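PDB 3EYP: putative alpha-L-fucosidase from Bacteroides thetaiotaomicron, which probably hydrolyses alpha-L-fucosyl linkages in glycans, as a lipoprotein of glycosyl hydrolase family 29. Local coordinates for residues P69-T74 with R107-A112. Residues are numbered along the deposited sequence; the frame is centred on the assembly and turned at random.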
ATOM      1  N   PRO A  69       2.875  -8.595  -5.239  1.00 39.60           N
ATOM      2  CA  PRO A  69       3.987  -8.469  -6.200  1.00 39.69           C
ATOM      3  C   PRO A  69       5.277  -7.940  -5.622  1.00 39.29           C
ATOM      4  O   PRO A  69       6.317  -7.865  -6.309  1.00 38.71           O
ATOM      5  CB  PRO A  69       3.430  -7.454  -7.196  1.00 41.07           C
ATOM      6  CG  PRO A  69       2.528  -6.586  -6.281  1.00 39.60           C
ATOM      7  CD  PRO A  69       1.901  -7.492  -5.396  1.00 40.42           C
ATOM      8  N   ALA A  70       5.213  -7.586  -4.334  1.00 38.35           N
ATOM      9  CA  ALA A  70       6.333  -6.861  -3.690  1.00 37.69           C
ATOM     10  C   ALA A  70       6.383  -7.124  -2.166  1.00 37.67           C
ATOM     11  O   ALA A  70       5.385  -7.500  -1.539  1.00 38.06           O
ATOM     12  CB  ALA A  70       6.305  -5.352  -4.027  1.00 36.73           C
ATOM     13  N   ALA A  71       7.597  -7.048  -1.646  1.00 38.02           N
ATOM     14  CA  ALA A  71       7.941  -7.415  -0.259  1.00 38.67           C
ATOM     15  C   ALA A  71       9.033  -6.534   0.323  1.00 38.23           C
ATOM     16  O   ALA A  71      10.010  -6.261  -0.318  1.00 40.87           O
ATOM     17  CB  ALA A  71       8.362  -8.920  -0.132  1.00 37.86           C
ATOM     18  N   ILE A  72       8.761  -6.105   1.545  1.00 38.10           N
ATOM     19  CA  ILE A  72       9.648  -5.297   2.442  1.00 37.25           C
ATOM     20  C   ILE A  72      10.052  -6.074   3.688  1.00 38.27           C
ATOM     21  O   ILE A  72       9.248  -6.442   4.557  1.00 37.78           O
ATOM     22  CB  ILE A  72       8.961  -3.977   2.873  1.00 37.74           C
ATOM     23  CG1 ILE A  72       8.506  -3.238   1.594  1.00 39.30           C
ATOM     24  CG2 ILE A  72       9.914  -3.090   3.754  1.00 37.30           C
ATOM     25  CD1 ILE A  72       7.755  -1.854   1.816  1.00 37.30           C
ATOM     26  N   LEU A  73      11.342  -6.301   3.795  1.00 37.96           N
ATOM     27  CA  LEU A  73      11.921  -6.948   5.007  1.00 37.19           C
ATOM     28  C   LEU A  73      12.473  -5.966   6.030  1.00 37.89           C
ATOM     29  O   LEU A  73      13.161  -5.003   5.698  1.00 37.22           O
ATOM     30  CB  LEU A  73      13.069  -7.869   4.588  1.00 37.52           C
ATOM     31  CG  LEU A  73      13.873  -8.536   5.748  1.00 37.39           C
ATOM     32  CD1 LEU A  73      13.024  -9.577   6.430  1.00 39.99           C
ATOM     33  CD2 LEU A  73      15.129  -9.190   5.102  1.00 36.23           C
ATOM     34  N   THR A  74      12.207  -6.227   7.303  1.00 37.65           N
ATOM     35  CA  THR A  74      12.903  -5.485   8.359  1.00 39.40           C
ATOM     36  C   THR A  74      14.393  -5.864   8.470  1.00 38.87           C
ATOM     37  O   THR A  74      14.767  -6.737   9.263  1.00 39.63           O
ATOM     38  CB  THR A  74      12.244  -5.668   9.758  1.00 39.01           C
ATOM     39  OG1 THR A  74      12.285  -7.063  10.141  1.00 39.38           O
ATOM     40  CG2 THR A  74      10.805  -5.149   9.744  1.00 37.99           C
ATOM     41  N   ARG A 107      20.393 -11.305   2.156  1.00 39.07           N
ATOM     42  CA  ARG A 107      20.824 -12.071   0.973  1.00 38.54           C
ATOM     43  C   ARG A 107      19.760 -13.091   0.557  1.00 39.03           C
ATOM     44  O   ARG A 107      19.294 -13.080  -0.550  1.00 40.65           O
ATOM     45  CB  ARG A 107      22.133 -12.812   1.229  1.00 39.99           C
ATOM     46  CG  ARG A 107      22.852 -13.401  -0.013  1.00 39.80           C
ATOM     47  CD  ARG A 107      22.994 -12.430  -1.195  1.00 42.84           C
ATOM     48  NE  ARG A 107      24.009 -11.416  -0.895  1.00 42.68           N
ATOM     49  CZ  ARG A 107      24.125 -10.251  -1.508  1.00 45.63           C
ATOM     50  NH1 ARG A 107      23.325  -9.930  -2.498  1.00 47.21           N
ATOM     51  NH2 ARG A 107      25.067  -9.398  -1.145  1.00 42.70           N
ATOM     52  N   GLU A 108      19.433 -14.010   1.446  1.00 39.75           N
ATOM     53  CA  GLU A 108      18.388 -15.031   1.210  1.00 38.79           C
ATOM     54  C   GLU A 108      17.076 -14.430   0.686  1.00 39.68           C
ATOM     55  O   GLU A 108      16.439 -14.921  -0.253  1.00 38.87           O
ATOM     56  CB  GLU A 108      18.152 -15.851   2.490  1.00 40.68           C
ATOM     57  CG  GLU A 108      19.472 -16.538   2.937  1.00 42.74           C
ATOM     58  CD  GLU A 108      19.331 -17.783   3.787  1.00 46.14           C
ATOM     59  OE1 GLU A 108      18.269 -18.438   3.784  1.00 45.06           O
ATOM     60  OE2 GLU A 108      20.363 -18.145   4.409  1.00 46.31           O
ATOM     61  N   PHE A 109      16.664 -13.382   1.372  1.00 38.46           N
ATOM     62  CA  PHE A 109      15.480 -12.609   1.014  1.00 38.92           C
ATOM     63  C   PHE A 109      15.498 -12.091  -0.418  1.00 39.79           C
ATOM     64  O   PHE A 109      14.611 -12.421  -1.225  1.00 39.14           O
ATOM     65  CB  PHE A 109      15.243 -11.469   2.037  1.00 38.79           C
ATOM     66  CG  PHE A 109      14.123 -10.536   1.656  1.00 41.12           C
ATOM     67  CD1 PHE A 109      12.781 -10.946   1.691  1.00 42.53           C
ATOM     68  CD2 PHE A 109      14.403  -9.253   1.264  1.00 41.89           C
ATOM     69  CE1 PHE A 109      11.769 -10.073   1.315  1.00 40.67           C
ATOM     70  CE2 PHE A 109      13.410  -8.406   0.894  1.00 40.46           C
ATOM     71  CZ  PHE A 109      12.082  -8.828   0.927  1.00 39.67           C
ATOM     72  N   VAL A 110      16.483 -11.254  -0.731  1.00 39.11           N
ATOM     73  CA  VAL A 110      16.583 -10.695  -2.085  1.00 39.52           C
ATOM     74  C   VAL A 110      16.842 -11.765  -3.136  1.00 41.08           C
ATOM     75  O   VAL A 110      16.417 -11.605  -4.280  1.00 40.88           O
ATOM     76  CB  VAL A 110      17.631  -9.542  -2.303  1.00 39.13           C
ATOM     77  CG1 VAL A 110      17.345  -8.342  -1.412  1.00 41.52           C
ATOM     78  CG2 VAL A 110      19.035 -10.029  -2.147  1.00 36.37           C
ATOM     79  N   ASP A 111      17.472 -12.866  -2.759  1.00 41.57           N
ATOM     80  CA  ASP A 111      17.697 -13.947  -3.744  1.00 42.91           C
ATOM     81  C   ASP A 111      16.350 -14.601  -4.072  1.00 41.95           C
ATOM     82  O   ASP A 111      16.006 -14.805  -5.237  1.00 43.20           O
ATOM     83  CB  ASP A 111      18.729 -14.989  -3.280  1.00 42.95           C
ATOM     84  CG  ASP A 111      20.165 -14.486  -3.410  1.00 45.63           C
ATOM     85  OD1 ASP A 111      20.428 -13.483  -4.100  1.00 44.74           O
ATOM     86  OD2 ASP A 111      21.036 -15.097  -2.764  1.00 46.29           O
ATOM     87  N   ALA A 112      15.569 -14.896  -3.038  1.00 41.07           N
ATOM     88  CA  ALA A 112      14.234 -15.467  -3.198  1.00 40.07           C
ATOM     89  C   ALA A 112      13.323 -14.499  -4.000  1.00 41.35           C
ATOM     90  O   ALA A 112      12.534 -14.916  -4.849  1.00 41.69           O
ATOM     91  CB  ALA A 112      13.565 -15.853  -1.799  1.00 40.83           C
TER
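Phe109 reaches from its helix to the strand and meets Leu73 chiefly by a CH-pi contact: Leu73 CB lies 3.8 Å from the centroid of the Phe109 ring, 11° off the ring normal, and so sits almost squarely over one face. With its CG anti to the backbone N (chi1 175°), Leu73 runs back along the phenylalanine as the two side chains pass in opposite directions, which brings Leu73 CD2 to 3.8 Å from Phe109 CB.

Apolar contact with Ala71 is made at the far end of the ring, where Ala71 CB is 3.9 Å from Phe109 CZ. The carbonyl of the same alanine comes to the ring edge, Ala71 O lying 3.5 Å from Phe109 CZ. Replacing Phe109 by an alanine is likely to open a gap between helix and strand, leaving Leu73 CB and Ala71 CB without the ring they pack on.

No hydrogen bond joins the segments. Phe26 and Ala120, from the two strands flanking 70-76 in the parallel sheet, also touch Phe109. Strand 70-74 and helix 107-112 run antiparallel (178°) with their axes 10.1 Å apart, the strand-then-helix layering of a beta/alpha unit in the presumed catalytic TIM-barrel domain.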